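Local structure of De novo protein based on the inhibitor Amoebiasin-1 (Entamoeba histolytica, 5SWK) at residues D[5-8]-D[9-12]; D[28-31]-D[32-35]. The protein probably inhibits cysteine proteases, as a designed variant of an amoebic inhibitor thought to protect the cytosol from proteases released by damaged vesicles. All blocks are in the same frame, centred on the assembly; numbering follows the deposited sequence. Where two conformers were deposited one is given.

Both contacts are short surface turns that follow strands of the same sheet, where strands 5-6 and 22-29 lie side by side and parallel. Contact 1 leads from strand 5-6 toward strand 13-17 and has one buried residue, Leu6; contact 2 leaves strand 22-29 for strand 36-43 and buries no side chain fully. Each contains a 3-10 turn, but they are braced differently: an asparagine side chain reaches back to a backbone N-H in contact 1, whereas in contact 2 threonine hydroxyls bind an asparagine's backbone and side-chain oxygens. The two contacts meet where Glu8 OE2 probably accepts from His28 N, at 2.9 Å.

Contact 1: residues D[5-8]-D[9-12]; sequences SLTE and DNNN
Leu6 lies against the carboxamide of Asn10, the two side chains crossing at about a right angle. The leucine touches with its CB and CD1; CD1 comes within 3.6 Å of both Asn10 CG and Asn10 ND2, so the amide of a polar residue rests on a buried hydrocarbon side chain. The Leu6 backbone is hydrogen-bonded to Glu24 and Ile26 in strand 22-29. Thr7 carries the main polar link, giving one bond to Asn10 and receiving another. Its N donates to Asn10 OD1 over 2.9 Å, almost straight at 169° and 21° out of the amide plane. In return Asn10 N donates to Thr7 O, also at 2.9 Å. Asn10 CG lies beside its own backbone N and anti to the carbonyl carbon (chi1 -58°), which swings the amide back over the turn to meet Thr7. The bond to OD1 holds the amide, with Leu6 packed on it, while the backbone bond from Asn10 N closes the turn. Next in sequence, Glu8 O accepts from Asn11 N at 3.1 Å. Asn11 OD1 in turn accepts a hydrogen bond from Thr104 N of the second subunit. Two successive bonds from residue i+3 back to residue i define a single turn of 3-10 helix, here locked at its start by the Asn10 side chain. It deflects the chain as it leads from strand 5-6 to strand 13-17 of this chagasin-family β fold.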
ATOM      1  N   SER D   5      13.572  26.117  13.515  1.00 48.52           N
ATOM      2  CA  SER D   5      12.861  25.082  12.774  1.00 45.01           C
ATOM      3  C   SER D   5      13.812  23.963  12.373  1.00 41.87           C
ATOM      4  O   SER D   5      14.993  24.202  12.132  1.00 41.68           O
ATOM      5  CB  SER D   5      12.184  25.673  11.535  1.00 42.09           C
ATOM      6  OG  SER D   5      13.141  26.263  10.673  1.00 47.53           O
ATOM      7  N   LEU D   6      13.292  22.741  12.312  1.00 38.94           N
ATOM      8  CA  LEU D   6      14.102  21.596  11.918  1.00 36.59           C
ATOM      9  C   LEU D   6      14.039  21.412  10.412  1.00 35.49           C
ATOM     10  O   LEU D   6      13.044  21.758   9.779  1.00 33.15           O
ATOM     11  CB  LEU D   6      13.637  20.319  12.619  1.00 35.64           C
ATOM     12  CG  LEU D   6      13.684  20.240  14.148  1.00 39.29           C
ATOM     13  CD1 LEU D   6      14.880  20.993  14.715  1.00 38.62           C
ATOM     14  CD2 LEU D   6      12.404  20.772  14.738  1.00 36.19           C
ATOM     15  N   THR D   7      15.114  20.883   9.839  1.00 30.07           N
ATOM     16  CA  THR D   7      15.167  20.623   8.408  1.00 33.26           C
ATOM     17  C   THR D   7      15.749  19.239   8.180  1.00 35.20           C
ATOM     18  O   THR D   7      15.895  18.466   9.127  1.00 32.55           O
ATOM     19  CB  THR D   7      16.010  21.673   7.660  1.00 36.00           C
ATOM     20  OG1 THR D   7      17.350  21.654   8.158  1.00 41.50           O
ATOM     21  CG2 THR D   7      15.423  23.065   7.847  1.00 36.02           C
ATOM     22  N   GLU D   8      16.085  18.934   6.930  1.00 35.64           N
ATOM     23  CA  GLU D   8      16.612  17.618   6.568  1.00 37.35           C
ATOM     24  C   GLU D   8      17.812  17.208   7.428  1.00 37.75           C
ATOM     25  O   GLU D   8      18.013  16.027   7.708  1.00 35.17           O
ATOM     26  CB  GLU D   8      17.002  17.594   5.087  1.00 36.65           C
ATOM     27  CG  GLU D   8      15.814  17.600   4.117  1.00 39.38           C
ATOM     28  CD  GLU D   8      15.293  18.996   3.778  1.00 39.37           C
ATOM     29  OE1 GLU D   8      15.666  19.981   4.458  1.00 39.68           O
ATOM     30  OE2 GLU D   8      14.505  19.106   2.812  1.00 35.35           O
ATOM     31  N   ASP D   9      18.595  18.188   7.863  1.00 37.93           N
ATOM     32  CA  ASP D   9      19.793  17.909   8.646  1.00 41.41           C
ATOM     33  C   ASP D   9      19.487  17.391  10.046  1.00 41.33           C
ATOM     34  O   ASP D   9      20.362  16.838  10.711  1.00 42.73           O
ATOM     35  CB  ASP D   9      20.667  19.159   8.739  1.00 41.52           C
ATOM     36  CG  ASP D   9      21.387  19.457   7.440  1.00 51.23           C
ATOM     37  OD1 ASP D   9      21.384  18.585   6.541  1.00 51.83           O
ATOM     38  OD2 ASP D   9      21.966  20.557   7.320  1.00 55.00           O
ATOM     39  N   ASN D  10      18.247  17.554  10.491  1.00 37.50           N
ATOM     40  CA  ASN D  10      17.862  17.057  11.806  1.00 37.82           C
ATOM     41  C   ASN D  10      17.291  15.649  11.743  1.00 34.49           C
ATOM     42  O   ASN D  10      16.770  15.138  12.735  1.00 36.11           O
ATOM     43  CB  ASN D  10      16.848  17.995  12.455  1.00 36.80           C
ATOM     44  CG  ASN D  10      17.381  19.404  12.605  1.00 40.92           C
ATOM     45  OD1 ASN D  10      17.177  20.256  11.740  1.00 34.76           O
ATOM     46  ND2 ASN D  10      18.075  19.657  13.710  1.00 39.33           N
ATOM     47  N   ASN D  11      17.379  15.028  10.571  1.00 36.60           N
ATOM     48  CA  ASN D  11      16.889  13.663  10.393  1.00 36.18           C
ATOM     49  C   ASN D  11      17.577  12.717  11.379  1.00 36.29           C
ATOM     50  O   ASN D  11      18.793  12.781  11.556  1.00 37.13           O
ATOM     51  CB  ASN D  11      17.113  13.210   8.949  1.00 33.65           C
ATOM     52  CG  ASN D  11      16.476  11.862   8.633  1.00 35.74           C
ATOM     53  OD1 ASN D  11      15.584  11.379   9.337  1.00 33.18           O
ATOM     54  ND2 ASN D  11      16.938  11.249   7.554  1.00 40.77           N
ATOM     55  N   ASN D  12      16.777  11.879  12.033  1.00 32.46           N
ATOM     56  CA  ASN D  12      17.242  10.900  13.019  1.00 37.48           C
ATOM     57  C   ASN D  12      17.920  11.533  14.227  1.00 38.87           C
ATOM     58  O   ASN D  12      18.936  11.037  14.695  1.00 37.20           O
ATOM     59  CB  ASN D  12      18.201   9.888  12.382  1.00 36.51           C
ATOM     60  CG  ASN D  12      17.527   9.020  11.337  1.00 40.31           C
ATOM     61  OD1 ASN D  12      16.642   8.224  11.652  1.00 40.84           O
ATOM     62  ND2 ASN D  12      17.962   9.153  10.088  1.00 40.20           N
TER

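Contact 2: residues D[28-31]-D[32-35]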
ATOM      1  N   HIS D  28      12.061  20.275   1.815  0.51 28.85           N
ATOM      2  CA  HIS D  28      11.799  20.601   0.421  0.51 30.60           C
ATOM      3  C   HIS D  28      11.109  19.424  -0.251  0.51 30.76           C
ATOM      4  O   HIS D  28      11.371  18.266   0.067  0.51 27.69           O
ATOM      5  CB  HIS D  28      13.080  20.967  -0.334  0.51 32.58           C
ATOM      6  CG  HIS D  28      12.828  21.508  -1.710  0.51 32.23           C
ATOM      7  ND1 HIS D  28      12.628  22.849  -1.959  0.51 34.12           N
ATOM      8  CD2 HIS D  28      12.721  20.885  -2.909  0.51 32.28           C
ATOM      9  CE1 HIS D  28      12.420  23.031  -3.250  0.51 34.89           C
ATOM     10  NE2 HIS D  28      12.471  21.854  -3.850  0.51 31.58           N
ATOM     11  N   GLY D  29      10.217  19.746  -1.179  1.00 30.23           N
ATOM     12  CA  GLY D  29       9.425  18.769  -1.895  1.00 28.68           C
ATOM     13  C   GLY D  29       9.002  19.359  -3.227  1.00 32.19           C
ATOM     14  O   GLY D  29       9.011  20.585  -3.410  1.00 30.15           O
ATOM     15  N   ASN D  30       8.661  18.486  -4.169  1.00 29.67           N
ATOM     16  CA  ASN D  30       8.162  18.920  -5.464  1.00 30.88           C
ATOM     17  C   ASN D  30       6.940  18.119  -5.892  1.00 26.84           C
ATOM     18  O   ASN D  30       7.063  17.131  -6.620  1.00 28.50           O
ATOM     19  CB  ASN D  30       9.240  18.803  -6.535  1.00 31.62           C
ATOM     20  CG  ASN D  30       8.878  19.573  -7.786  1.00 35.62           C
ATOM     21  OD1 ASN D  30       7.749  20.065  -7.918  1.00 33.76           O
ATOM     22  ND2 ASN D  30       9.822  19.689  -8.707  1.00 38.70           N
ATOM     23  N   PRO D  31       5.757  18.543  -5.440  1.00 23.61           N
ATOM     24  CA  PRO D  31       4.515  17.805  -5.687  1.00 25.51           C
ATOM     25  C   PRO D  31       4.067  17.754  -7.155  1.00 27.17           C
ATOM     26  O   PRO D  31       3.109  17.037  -7.444  1.00 23.77           O
ATOM     27  CB  PRO D  31       3.491  18.559  -4.832  1.00 27.75           C
ATOM     28  CG  PRO D  31       4.070  19.919  -4.648  1.00 28.13           C
ATOM     29  CD  PRO D  31       5.544  19.701  -4.558  1.00 27.52           C
ATOM     30  N   THR D  32       4.729  18.473  -8.059  1.00 24.47           N
ATOM     31  CA  THR D  32       4.391  18.355  -9.474  1.00 25.11           C
ATOM     32  C   THR D  32       4.787  16.980 -10.015  1.00 28.94           C
ATOM     33  O   THR D  32       4.343  16.591 -11.090  1.00 25.08           O
ATOM     34  CB  THR D  32       5.062  19.438 -10.335  1.00 27.50           C
ATOM     35  OG1 THR D  32       6.482  19.361 -10.186  1.00 25.77           O
ATOM     36  CG2 THR D  32       4.584  20.818  -9.919  1.00 24.99           C
ATOM     37  N   THR D  33       5.624  16.255  -9.267  1.00 25.45           N
ATOM     38  CA  THR D  33       6.017  14.896  -9.633  1.00 23.99           C
ATOM     39  C   THR D  33       4.988  13.892  -9.147  1.00 25.61           C
ATOM     40  O   THR D  33       5.008  12.724  -9.538  1.00 28.42           O
ATOM     41  CB  THR D  33       7.385  14.503  -9.030  1.00 28.81           C
ATOM     42  OG1 THR D  33       7.295  14.536  -7.600  1.00 20.24           O
ATOM     43  CG2 THR D  33       8.472  15.456  -9.492  1.00 27.51           C
ATOM     44  N   GLY D  34       4.100  14.347  -8.274  1.00 21.11           N
ATOM     45  CA  GLY D  34       3.142  13.465  -7.639  1.00 22.19           C
ATOM     46  C   GLY D  34       3.562  13.003  -6.251  1.00 23.99           C
ATOM     47  O   GLY D  34       2.743  12.471  -5.500  1.00 26.21           O
ATOM     48  N   TYR D  35       4.835  13.196  -5.906  1.00 22.17           N
ATOM     49  CA  TYR D  35       5.300  12.895  -4.543  1.00 24.34           C
ATOM     50  C   TYR D  35       4.904  13.998  -3.574  1.00 26.16           C
ATOM     51  O   TYR D  35       4.778  15.158  -3.963  1.00 26.03           O
ATOM     52  CB  TYR D  35       6.822  12.706  -4.511  1.00 23.67           C
ATOM     53  CG  TYR D  35       7.290  11.381  -5.060  1.00 25.20           C
ATOM     54  CD1 TYR D  35       7.439  11.186  -6.429  1.00 25.76           C
ATOM     55  CD2 TYR D  35       7.590  10.318  -4.207  1.00 29.20           C
ATOM     56  CE1 TYR D  35       7.871   9.963  -6.938  1.00 25.10           C
ATOM     57  CE2 TYR D  35       8.028   9.088  -4.710  1.00 24.07           C
ATOM     58  CZ  TYR D  35       8.163   8.927  -6.076  1.00 27.64           C
ATOM     59  OH  TYR D  35       8.591   7.729  -6.596  1.00 30.81           O
TER
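Asn30 O is gripped twice by Thr33, whose hydroxyl and backbone N-H both donate to it. OG1 of Thr33 lies 2.8 Å from Asn30 O, nearly along the C=O axis, while Thr33 N stands 3.1 Å from the same oxygen. The hydroxyl takes part in a second bond: with OG1 between the backbone N and the carbonyl carbon (chi1 62°), it can also accept from Tyr35 N, at 3.3 Å, forming an ST turn. Thr32 OG1 donates to Asn30 OD1 at 2.7 Å from above the amide plane, and Thr32 N adds a weak bond to that oxygen. Farther round, Gly34 N bonds to Pro31 O at 3.0 Å; at the positive phi of Gly34 (97°) a side chain would press on the carbonyl O of Thr33. Tyr35 O, buried without a conventional partner, receives a CA-H...O contact from Pro31. Residues 30-35 probably form the BC loop, one of the loops that chagasin-family inhibitors insert into the protease active-site cleft. Tyr85 of strand 77-86 probably steadies its base, the hydroxyl bonding to Asn30 N and the ring meeting that of Tyr35; Arg87 binds Thr33 O. The loop joins strand 22-29 to strand 36-43, beside strand 77-86.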